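Local coordinates for Lin1944 protein (Listeria innocua, PDB 3D7L) that is of unknown function but probably acts as an oxidoreductase of the short-chain dehydrogenase/reductase type, at residues K5-G10 with E28-G33; L112-M117 with G133-F138. All blocks are in the same frame, centred on the assembly; numbering follows the deposited sequence.

Interaction 1. Residues K5-G10 with E28-G33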
loop_
_atom_site.group_PDB
_atom_site.type_symbol
_atom_site.label_atom_id
_atom_site.label_comp_id
_atom_site.label_asym_id
_atom_site.label_seq_id
_atom_site.Cartn_x
_atom_site.Cartn_y
_atom_site.Cartn_z
ATOM N N LYS D 5 2.877 -5.870 29.080
ATOM C CA LYS D 5 2.277 -4.549 28.953
ATOM C C LYS D 5 1.994 -4.275 27.469
ATOM O O LYS D 5 2.886 -4.396 26.644
ATOM C CB LYS D 5 3.225 -3.499 29.518
ATOM C CG LYS D 5 2.567 -2.189 29.878
ATOM C CD LYS D 5 3.458 -1.369 30.820
ATOM C CE LYS D 5 2.954 0.083 30.941
ATOM N NZ LYS D 5 3.720 0.892 31.953
ATOM N N ILE D 6 0.759 -3.892 27.153
ATOM C CA ILE D 6 0.325 -3.692 25.763
ATOM C C ILE D 6 -0.304 -2.312 25.541
ATOM O O ILE D 6 -1.212 -1.894 26.279
ATOM C CB ILE D 6 -0.686 -4.787 25.328
ATOM C CG1 ILE D 6 -0.072 -6.189 25.475
ATOM C CG2 ILE D 6 -1.156 -4.556 23.899
ATOM C CD1 ILE D 6 -1.082 -7.312 25.363
ATOM N N LEU D 7 0.178 -1.608 24.525
ATOM C CA LEU D 7 -0.452 -0.358 24.108
ATOM C C LEU D 7 -1.433 -0.676 22.989
ATOM O O LEU D 7 -1.048 -1.168 21.913
ATOM C CB LEU D 7 0.585 0.666 23.639
ATOM C CG LEU D 7 0.037 1.991 23.093
ATOM C CD1 LEU D 7 -0.674 2.818 24.171
ATOM C CD2 LEU D 7 1.162 2.821 22.419
ATOM N N LEU D 8 -2.708 -0.428 23.257
ATOM C CA LEU D 8 -3.753 -0.730 22.302
ATOM C C LEU D 8 -4.325 0.569 21.759
ATOM O O LEU D 8 -5.029 1.300 22.482
ATOM C CB LEU D 8 -4.846 -1.591 22.955
ATOM C CG LEU D 8 -6.139 -1.884 22.175
ATOM C CD1 LEU D 8 -5.893 -2.459 20.780
ATOM C CD2 LEU D 8 -7.037 -2.810 22.989
ATOM N N ILE D 9 -4.006 0.860 20.497
ATOM C CA ILE D 9 -4.491 2.080 19.829
ATOM C C ILE D 9 -5.752 1.720 19.073
ATOM O O ILE D 9 -5.739 0.792 18.266
ATOM C CB ILE D 9 -3.415 2.701 18.873
ATOM C CG1 ILE D 9 -2.158 3.050 19.675
ATOM C CG2 ILE D 9 -3.925 4.004 18.209
ATOM C CD1 ILE D 9 -0.873 2.493 19.120
ATOM N N GLY D 10 -6.844 2.441 19.354
ATOM C CA GLY D 10 -8.144 2.179 18.708
ATOM C C GLY D 10 -9.076 1.359 19.588
ATOM O O GLY D 10 -10.029 0.763 19.097
ATOM N N GLU D 28 -1.537 -6.177 31.161
ATOM C CA GLU D 28 -1.912 -4.781 31.352
ATOM C C GLU D 28 -2.126 -4.121 29.989
ATOM O O GLU D 28 -1.212 -4.091 29.167
ATOM C CB GLU D 28 -0.821 -4.019 32.120
ATOM C CG GLU D 28 -1.135 -2.517 32.372
ATOM C CD GLU D 28 -0.005 -1.768 33.113
ATOM O OE1 GLU D 28 1.128 -2.300 33.180
ATOM O OE2 GLU D 28 -0.247 -0.642 33.629
ATOM N N VAL D 29 -3.329 -3.608 29.744
ATOM C CA VAL D 29 -3.606 -2.889 28.493
ATOM C C VAL D 29 -3.709 -1.393 28.784
ATOM O O VAL D 29 -4.536 -0.958 29.587
ATOM C CB VAL D 29 -4.914 -3.355 27.801
ATOM C CG1 VAL D 29 -5.137 -2.599 26.449
ATOM C CG2 VAL D 29 -4.918 -4.845 27.585
ATOM N N ILE D 30 -2.852 -0.620 28.132
ATOM C CA ILE D 30 -2.921 0.824 28.123
ATOM C C ILE D 30 -3.669 1.195 26.844
ATOM O O ILE D 30 -3.267 0.798 25.754
ATOM C CB ILE D 30 -1.508 1.416 28.036
ATOM C CG1 ILE D 30 -0.622 0.868 29.167
ATOM C CG2 ILE D 30 -1.572 2.974 28.009
ATOM C CD1 ILE D 30 0.793 1.371 29.091
ATOM N N THR D 31 -4.751 1.946 26.973
ATOM C CA THR D 31 -5.567 2.247 25.805
ATOM C C THR D 31 -5.175 3.596 25.233
ATOM O O THR D 31 -4.722 4.472 25.967
ATOM C CB THR D 31 -7.079 2.221 26.117
ATOM O OG1 THR D 31 -7.381 3.221 27.091
ATOM C CG2 THR D 31 -7.537 0.821 26.631
ATOM N N ALA D 32 -5.361 3.759 23.927
ATOM C CA ALA D 32 -5.069 5.008 23.263
ATOM C C ALA D 32 -6.078 5.261 22.156
ATOM O O ALA D 32 -6.549 4.335 21.515
ATOM C CB ALA D 32 -3.669 4.974 22.691
ATOM N N GLY D 33 -6.410 6.520 21.934
ATOM C CA GLY D 33 -7.327 6.882 20.844
ATOM C C GLY D 33 -7.265 8.374 20.613
ATOM O O GLY D 33 -6.518 9.088 21.299
#
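I6 and L8 offer both N-H and C=O to the edge of strand 28-33, and with G10 they bind the two parallel neighbours through five backbone hydrogen bonds. I6 N to E28 O and I30 N to I6 O are both 2.8 Å; L8 N reaches I30 O almost linearly, the angle at hydrogen being 175°. Toward the C-terminal end the pattern bends: A32 N approaches L8 O at an N-H...O angle of only 139°, tilted out of the carbonyl plane, before G10 N closes the series on A32 O at 2.9 Å.

The tight packing runs from the middle to the C-terminal end. On the face carrying L7, I9, I30 and A32, CD1 of L7 sits 3.9 Å from CG2 of I30 and also reaches the methyl of A32, while CG1 of I9 lies 3.9 Å from that same A32 CB. Helix 46-56 covers L7 and I30 through V56. On the other face, V29 CG1, anti to the backbone N (chi1 -178°), meets L8 CB at 3.6 Å, and I6 and L8 press on helix 14-23.

The N-terminal end is loose by comparison. K5 and E28 stretch out side by side as extended chains, CD of K5 being 3.4 Å from OE1 of E28, yet NZ stays 4.3 Å from that oxygen, beyond a salt bridge, and E28 is exposed.

At the opposite end G10, just past the end of strand 5-9, has left the strand conformation; its phi is positive, and a side chain there would be jammed against the preceding carbonyl oxygen. Strand 5-9, helix 14-23 and strand 28-33 form the first beta-alpha-beta unit of a Rossmann fold, whose glycine-rich turn after the first strand receives the dinucleotide in relatives.

Interaction 2. Residues L112-M117 with G133-F138; sequences LTTGIM and GAVTAF
V135 turns CG1 anti to its own backbone N (chi1 170°), and T114 swings CG2 round beside its backbone N, leaving OG1 wedged between that N and the carbonyl carbon (chi1 52°); the two methyl groups then face each other at 3.8 Å, from T114 CG2 to V135 CG1. The valine methyl does double duty. L112 crosses V135 at about a right angle, bringing its CB and CD2 against the same CG1, each at 3.8 Å, so one branch of V135 touches both L112 and T114, which point toward the helix while T113, between them in sequence, points away.

One helix residue further on, the contact turns polar. T136 OG1 lies 3.3 Å from T114 CG2, an oxygen against a methyl, while the two hydroxyls stand too far apart to bond directly. A water spans them, 2.8 Å from T114 OG1 and donating to T136 OG1 at 2.7 Å. Both hydroxyls have further partners: T114 OG1 bonds V155 O, and T136 OG1 bonds N132 O one turn earlier in its own helix. The water and these carbonyls together probably limit the rotation of both threonines.

The contact packs the end of strand 108-113 on helix 126-142, with T154 of the adjoining strand 151-157 touching L112, T114 and V135, and V97 of helix 79-100 closing over L112. Helix 126-142 also meets the second subunit, A134 against A134 of that subunit and F138 against A126 of that subunit.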
loop_
_atom_site.group_PDB
_atom_site.type_symbol
_atom_site.label_atom_id
_atom_site.label_comp_id
_atom_site.label_asym_id
_atom_site.label_seq_id
_atom_site.Cartn_x
_atom_site.Cartn_y
_atom_site.Cartn_z
ATOM N N LEU D 112 -0.717 -4.769 13.272
ATOM C CA LEU D 112 -1.411 -3.705 12.519
ATOM C C LEU D 112 -2.699 -4.222 11.889
ATOM O O LEU D 112 -2.819 -5.412 11.649
ATOM C CB LEU D 112 -0.477 -3.147 11.446
ATOM C CG LEU D 112 0.462 -1.970 11.729
ATOM C CD1 LEU D 112 0.871 -1.728 13.212
ATOM C CD2 LEU D 112 1.697 -1.986 10.767
ATOM N N THR D 113 -3.666 -3.353 11.604
ATOM C CA THR D 113 -4.937 -3.863 11.039
ATOM C C THR D 113 -5.043 -3.567 9.548
ATOM O O THR D 113 -4.747 -2.463 9.125
ATOM C CB THR D 113 -6.189 -3.309 11.774
ATOM O OG1 THR D 113 -6.116 -3.641 13.169
ATOM C CG2 THR D 113 -7.474 -3.894 11.186
ATOM N N THR D 114 -5.439 -4.570 8.755
ATOM C CA THR D 114 -5.669 -4.367 7.327
ATOM C C THR D 114 -7.180 -4.580 7.027
ATOM O O THR D 114 -8.023 -3.874 7.593
ATOM C CB THR D 114 -4.735 -5.276 6.479
ATOM O OG1 THR D 114 -4.858 -6.623 6.934
ATOM C CG2 THR D 114 -3.256 -4.875 6.628
ATOM N N GLY D 115 -7.526 -5.542 6.168
ATOM C CA GLY D 115 -8.923 -5.798 5.840
ATOM C C GLY D 115 -9.135 -6.524 4.522
ATOM O O GLY D 115 -8.331 -6.397 3.578
ATOM N N ILE D 116 -10.225 -7.292 4.463
ATOM C CA ILE D 116 -10.588 -8.084 3.290
ATOM C C ILE D 116 -10.735 -7.245 1.999
ATOM O O ILE D 116 -10.682 -7.775 0.912
ATOM C CB ILE D 116 -11.907 -8.882 3.543
ATOM C CG1 ILE D 116 -12.021 -10.092 2.589
ATOM C CG2 ILE D 116 -13.103 -7.944 3.518
ATOM C CD1 ILE D 116 -13.188 -10.989 2.835
HETATM N N MSE D 117 -10.915 -5.942 2.114
HETATM C CA MSE D 117 -11.160 -5.145 0.911
HETATM C C MSE D 117 -9.993 -5.140 -0.076
HETATM O O MSE D 117 -10.199 -4.917 -1.266
HETATM C CB MSE D 117 -11.564 -3.725 1.259
HETATM C CG MSE D 117 -13.019 -3.639 1.566
HETATM SE SE MSE D 117 -13.536 -1.804 1.874
HETATM C CE MSE D 117 -13.435 -1.792 3.793
ATOM N N GLY D 133 -3.315 -3.082 1.424
ATOM C CA GLY D 133 -2.198 -3.653 0.685
ATOM C C GLY D 133 -0.868 -3.054 1.124
ATOM O O GLY D 133 0.123 -3.774 1.303
ATOM N N ALA D 134 -0.862 -1.743 1.325
ATOM C CA ALA D 134 0.330 -1.022 1.720
ATOM C C ALA D 134 0.832 -1.513 3.080
ATOM O O ALA D 134 2.019 -1.780 3.265
ATOM C CB ALA D 134 0.036 0.446 1.783
ATOM N N VAL D 135 -0.091 -1.634 4.019
ATOM C CA VAL D 135 0.249 -2.020 5.393
ATOM C C VAL D 135 0.707 -3.489 5.448
ATOM O O VAL D 135 1.668 -3.838 6.185
ATOM C CB VAL D 135 -0.918 -1.667 6.368
ATOM C CG1 VAL D 135 -0.704 -2.267 7.774
ATOM C CG2 VAL D 135 -1.052 -0.117 6.488
ATOM N N THR D 136 0.093 -4.331 4.609
ATOM C CA THR D 136 0.417 -5.770 4.582
ATOM C C THR D 136 1.867 -5.930 4.132
ATOM O O THR D 136 2.679 -6.599 4.811
ATOM C CB THR D 136 -0.529 -6.575 3.645
ATOM O OG1 THR D 136 -1.883 -6.495 4.119
ATOM C CG2 THR D 136 -0.139 -8.020 3.577
ATOM N N ALA D 137 2.180 -5.291 3.009
ATOM C CA ALA D 137 3.511 -5.353 2.396
ATOM C C ALA D 137 4.602 -4.708 3.248
ATOM O O ALA D 137 5.695 -5.263 3.348
ATOM C CB ALA D 137 3.486 -4.732 1.017
ATOM N N PHE D 138 4.324 -3.548 3.834
ATOM C CA PHE D 138 5.252 -2.903 4.793
ATOM C C PHE D 138 5.654 -3.851 5.924
ATOM O O PHE D 138 6.833 -4.044 6.190
ATOM C CB PHE D 138 4.670 -1.614 5.415
ATOM C CG PHE D 138 5.526 -1.040 6.541
ATOM C CD1 PHE D 138 6.701 -0.327 6.250
ATOM C CD2 PHE D 138 5.187 -1.251 7.890
ATOM C CE1 PHE D 138 7.516 0.190 7.287
ATOM C CE2 PHE D 138 5.991 -0.753 8.933
ATOM C CZ PHE D 138 7.163 -0.022 8.635
HETATM O O HOH W 1 -2.660 -8.097 6.103
#

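Interaction 1 and interaction 2 share one parallel sheet but lie on opposite sides of the chain's centre, their own centres about 20 Å apart and their nearest atoms about 7 Å. Strand 59-64 runs between them: I9 pairs through its backbone with V63, and T113 bonds S64 O through its hydroxyl. Interaction 1 belongs to the first beta-alpha-beta unit, where relatives bind the dinucleotide; interaction 2 belongs to the later unit of strand 108-113, helix 126-142 and strand 151-157. The two contacts thus sit in different beta-alpha-beta units of one sheet, the first probably close to the cofactor, as in relatives, and the second through its helix reaching the other subunit.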